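Local coordinates for protein N5-carboxyaminoimidazole ribonucleotide synthetase (Bacillus anthracis, PDB 3QFF) that is probably an ATP-grasp enzyme of purine biosynthesis that carboxylates aminoimidazole ribonucleotide with bicarbonate at the expense of ATP, and binds ADP, at residues A[280-292]-A[308-320]. Numbering follows the deposited sequence.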
# COMPACT_ATOMS: atom_id res chain seq x y z
N HIS A 280 1.68 -11.63 -10.64
CA HIS A 280 0.79 -12.00 -11.69
C HIS A 280 -0.53 -11.28 -11.49
O HIS A 280 -0.88 -10.92 -10.36
CB HIS A 280 0.62 -13.52 -11.61
CG HIS A 280 -0.10 -14.12 -12.77
ND1 HIS A 280 -1.46 -14.40 -12.73
CD2 HIS A 280 0.33 -14.54 -13.98
CE1 HIS A 280 -1.82 -14.95 -13.87
NE2 HIS A 280 -0.75 -15.06 -14.65
N ASN A 281 -1.26 -11.07 -12.58
CA ASN A 281 -2.57 -10.39 -12.56
C ASN A 281 -3.58 -11.07 -11.62
O ASN A 281 -4.38 -10.39 -10.96
CB ASN A 281 -3.12 -10.33 -14.00
CG ASN A 281 -4.24 -9.30 -14.19
OD1 ASN A 281 -4.82 -8.75 -13.25
ND2 ASN A 281 -4.54 -9.04 -15.44
N SER A 282 -3.53 -12.40 -11.54
CA SER A 282 -4.43 -13.15 -10.66
C SER A 282 -4.10 -13.02 -9.15
O SER A 282 -4.80 -13.56 -8.32
CB SER A 282 -4.53 -14.63 -11.11
OG SER A 282 -3.36 -15.38 -10.82
N GLY A 283 -3.03 -12.28 -8.82
CA GLY A 283 -2.64 -11.98 -7.45
C GLY A 283 -2.86 -10.54 -7.00
O GLY A 283 -2.51 -10.17 -5.88
N HIS A 284 -3.43 -9.70 -7.87
CA HIS A 284 -3.66 -8.29 -7.50
C HIS A 284 -4.63 -8.12 -6.33
O HIS A 284 -4.56 -7.11 -5.60
CB HIS A 284 -4.17 -7.47 -8.70
CG HIS A 284 -3.17 -7.32 -9.81
ND1 HIS A 284 -1.83 -7.61 -9.66
CD2 HIS A 284 -3.32 -6.86 -11.07
CE1 HIS A 284 -1.20 -7.36 -10.80
NE2 HIS A 284 -2.09 -6.90 -11.67
N TYR A 285 -5.53 -9.09 -6.16
CA TYR A 285 -6.43 -9.09 -5.00
C TYR A 285 -5.69 -8.93 -3.67
O TYR A 285 -6.24 -8.39 -2.72
CB TYR A 285 -7.28 -10.37 -4.95
CG TYR A 285 -6.54 -11.59 -4.46
CD1 TYR A 285 -5.87 -12.44 -5.35
CD2 TYR A 285 -6.56 -11.93 -3.10
CE1 TYR A 285 -5.21 -13.59 -4.89
CE2 TYR A 285 -5.90 -13.06 -2.64
CZ TYR A 285 -5.24 -13.89 -3.53
OH TYR A 285 -4.60 -15.00 -3.05
N THR A 286 -4.45 -9.42 -3.61
CA THR A 286 -3.68 -9.43 -2.35
C THR A 286 -3.38 -8.02 -1.83
O THR A 286 -3.11 -7.86 -0.64
CB THR A 286 -2.33 -10.15 -2.50
OG1 THR A 286 -1.54 -9.50 -3.52
CG2 THR A 286 -2.52 -11.62 -2.83
N GLN A 287 -3.41 -7.03 -2.71
CA GLN A 287 -3.11 -5.64 -2.35
C GLN A 287 -4.08 -5.08 -1.33
O GLN A 287 -3.71 -4.21 -0.54
CB GLN A 287 -3.19 -4.73 -3.58
CG GLN A 287 -1.97 -4.79 -4.48
CD GLN A 287 -2.07 -3.77 -5.58
OE1 GLN A 287 -3.07 -3.72 -6.32
NE2 GLN A 287 -1.07 -2.92 -5.67
N ASP A 288 -5.33 -5.54 -1.38
CA ASP A 288 -6.35 -5.01 -0.48
C ASP A 288 -6.92 -6.04 0.49
O ASP A 288 -7.43 -5.68 1.55
CB ASP A 288 -7.45 -4.31 -1.29
CG ASP A 288 -6.91 -3.10 -2.07
OD1 ASP A 288 -6.44 -2.15 -1.41
OD2 ASP A 288 -6.94 -3.11 -3.32
N ALA A 289 -6.79 -7.32 0.16
CA ALA A 289 -7.50 -8.37 0.91
C ALA A 289 -6.62 -9.27 1.76
O ALA A 289 -7.15 -10.05 2.56
CB ALA A 289 -8.35 -9.21 -0.02
N CYS A 290 -5.30 -9.19 1.59
CA CYS A 290 -4.38 -10.03 2.36
C CYS A 290 -3.50 -9.22 3.28
O CYS A 290 -3.32 -8.02 3.10
CB CYS A 290 -3.50 -10.88 1.44
SG CYS A 290 -4.37 -12.19 0.62
N GLU A 291 -2.91 -9.91 4.25
CA GLU A 291 -2.02 -9.29 5.21
C GLU A 291 -0.75 -8.68 4.58
O GLU A 291 -0.26 -7.66 5.06
CB GLU A 291 -1.69 -10.32 6.29
CG GLU A 291 -1.13 -9.71 7.53
CD GLU A 291 -1.06 -10.70 8.67
OE1 GLU A 291 -0.06 -10.63 9.42
OE2 GLU A 291 -1.99 -11.54 8.80
N THR A 292 -0.24 -9.29 3.50
CA THR A 292 0.86 -8.74 2.68
C THR A 292 0.47 -8.87 1.22
O THR A 292 -0.10 -9.88 0.83
CB THR A 292 2.18 -9.56 2.85
OG1 THR A 292 2.42 -9.84 4.23
CG2 THR A 292 3.39 -8.78 2.28
N GLY A 308 6.13 -11.77 4.94
CA GLY A 308 4.93 -11.42 5.70
C GLY A 308 3.87 -12.51 5.63
O GLY A 308 4.01 -13.47 4.89
N GLU A 309 2.81 -12.35 6.42
CA GLU A 309 1.72 -13.33 6.40
C GLU A 309 0.83 -13.21 5.16
O GLU A 309 0.74 -12.13 4.56
CB GLU A 309 0.91 -13.27 7.71
CG GLU A 309 1.78 -13.46 8.98
CD GLU A 309 2.69 -14.70 8.91
OE1 GLU A 309 2.22 -15.77 8.45
OE2 GLU A 309 3.87 -14.62 9.32
N THR A 310 0.18 -14.30 4.78
CA THR A 310 -0.64 -14.31 3.56
C THR A 310 -2.12 -14.54 3.82
O THR A 310 -2.89 -14.84 2.89
CB THR A 310 -0.18 -15.39 2.59
OG1 THR A 310 -0.28 -16.66 3.24
CG2 THR A 310 1.25 -15.14 2.14
N ASN A 311 -2.52 -14.41 5.08
CA ASN A 311 -3.91 -14.55 5.49
C ASN A 311 -4.86 -13.69 4.69
O ASN A 311 -4.58 -12.51 4.44
CB ASN A 311 -4.06 -14.18 6.96
CG ASN A 311 -3.24 -15.07 7.86
OD1 ASN A 311 -3.36 -16.30 7.82
ND2 ASN A 311 -2.40 -14.47 8.69
N LEU A 312 -5.97 -14.29 4.29
CA LEU A 312 -7.06 -13.56 3.66
C LEU A 312 -7.85 -12.86 4.77
O LEU A 312 -8.45 -13.53 5.63
CB LEU A 312 -7.98 -14.50 2.87
CG LEU A 312 -9.06 -13.74 2.06
CD1 LEU A 312 -8.45 -12.97 0.89
CD2 LEU A 312 -10.13 -14.66 1.58
N LEU A 313 -7.84 -11.53 4.75
CA LEU A 313 -8.48 -10.73 5.79
C LEU A 313 -9.93 -10.37 5.45
O LEU A 313 -10.72 -10.12 6.35
CB LEU A 313 -7.66 -9.47 6.08
CG LEU A 313 -6.23 -9.68 6.60
CD1 LEU A 313 -5.58 -8.33 6.90
CD2 LEU A 313 -6.21 -10.58 7.83
N LYS A 314 -10.26 -10.35 4.17
CA LYS A 314 -11.64 -10.17 3.70
C LYS A 314 -11.81 -10.82 2.33
O LYS A 314 -10.88 -10.81 1.52
CB LYS A 314 -12.00 -8.67 3.64
CG LYS A 314 -13.52 -8.36 3.53
CD LYS A 314 -13.91 -7.17 4.41
CE LYS A 314 -15.28 -6.61 4.03
NZ LYS A 314 -15.56 -5.34 4.78
N PRO A 315 -13.00 -11.40 2.05
CA PRO A 315 -13.26 -11.91 0.70
C PRO A 315 -13.25 -10.79 -0.36
O PRO A 315 -13.61 -9.64 -0.06
CB PRO A 315 -14.65 -12.57 0.83
CG PRO A 315 -14.77 -12.92 2.28
CD PRO A 315 -14.07 -11.79 3.00
N VAL A 316 -12.82 -11.11 -1.57
CA VAL A 316 -12.54 -10.10 -2.58
C VAL A 316 -12.85 -10.60 -3.99
O VAL A 316 -12.68 -11.79 -4.31
CB VAL A 316 -11.05 -9.60 -2.47
CG1 VAL A 316 -10.06 -10.78 -2.52
CG2 VAL A 316 -10.70 -8.54 -3.56
N VAL A 317 -13.33 -9.70 -4.83
CA VAL A 317 -13.37 -9.93 -6.27
C VAL A 317 -12.53 -8.85 -6.91
O VAL A 317 -12.85 -7.66 -6.81
CB VAL A 317 -14.82 -9.89 -6.85
CG1 VAL A 317 -14.82 -9.96 -8.37
CG2 VAL A 317 -15.64 -11.04 -6.27
N MET A 318 -11.45 -9.27 -7.57
CA MET A 318 -10.68 -8.36 -8.38
C MET A 318 -11.31 -8.32 -9.76
O MET A 318 -11.63 -9.38 -10.32
CB MET A 318 -9.22 -8.80 -8.50
CG MET A 318 -8.40 -7.76 -9.26
SD MET A 318 -7.23 -8.40 -10.44
CE MET A 318 -8.30 -9.15 -11.69
N VAL A 319 -11.52 -7.11 -10.29
CA VAL A 319 -11.97 -6.97 -11.67
C VAL A 319 -10.96 -6.17 -12.48
O VAL A 319 -10.54 -5.09 -12.06
CB VAL A 319 -13.36 -6.28 -11.80
CG1 VAL A 319 -13.96 -6.59 -13.18
CG2 VAL A 319 -14.29 -6.77 -10.73
N ASN A 320 -10.56 -6.69 -13.63
CA ASN A 320 -9.65 -5.96 -14.50
C ASN A 320 -10.30 -4.77 -15.20
O ASN A 320 -11.46 -4.86 -15.62
CB ASN A 320 -9.06 -6.89 -15.58
CG ASN A 320 -7.67 -7.39 -15.24
OD1 ASN A 320 -7.05 -6.96 -14.26
ND2 ASN A 320 -7.16 -8.30 -16.06
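E291 OE2 is gripped by two groups: N311 ND2, 3.0 Å away with an almost straight N-H...O angle of 173°, and the ammonium of K314 from the second subunit. The amide donates within its own plane but meets OE2 from above the carboxylate plane. With CG anti to the backbone N (chi1 -163°) and the chain extended beyond it, E291 runs alongside N311, while its OE1 rests 3.3 Å from E309 CB and bonds to Y340 OH of the second subunit. The backbones meet in a single bridge between C290 and L312: L313 N donates to A289 O at 2.7 Å, and E291 N to N311 O. Beyond it, T292 OG1 donates to E309 O (2.9 Å), tilted from that carbonyl's plane. Where the chain of 308-320 enters strand 316-322, the contact becomes largely apolar around V316. V316 CG1 presses on A289 CB at 3.4 Å, tighter than usual for two carbons, and also reaches Y285 CB at 3.7 Å. M318 SD lies 3.6 Å from H284 CB and obliquely to the imidazole, whose ring stacks with H357. Residues 284-289 thus pack on the large antiparallel sheet through Y285 and A289 against V316, D288 adding hydrogen bonds to H342 and N359, whereas the buried carboxylate of E291, probably ionised beside the lysine, ties the loop after the helix both to 308-320 and to the second subunit.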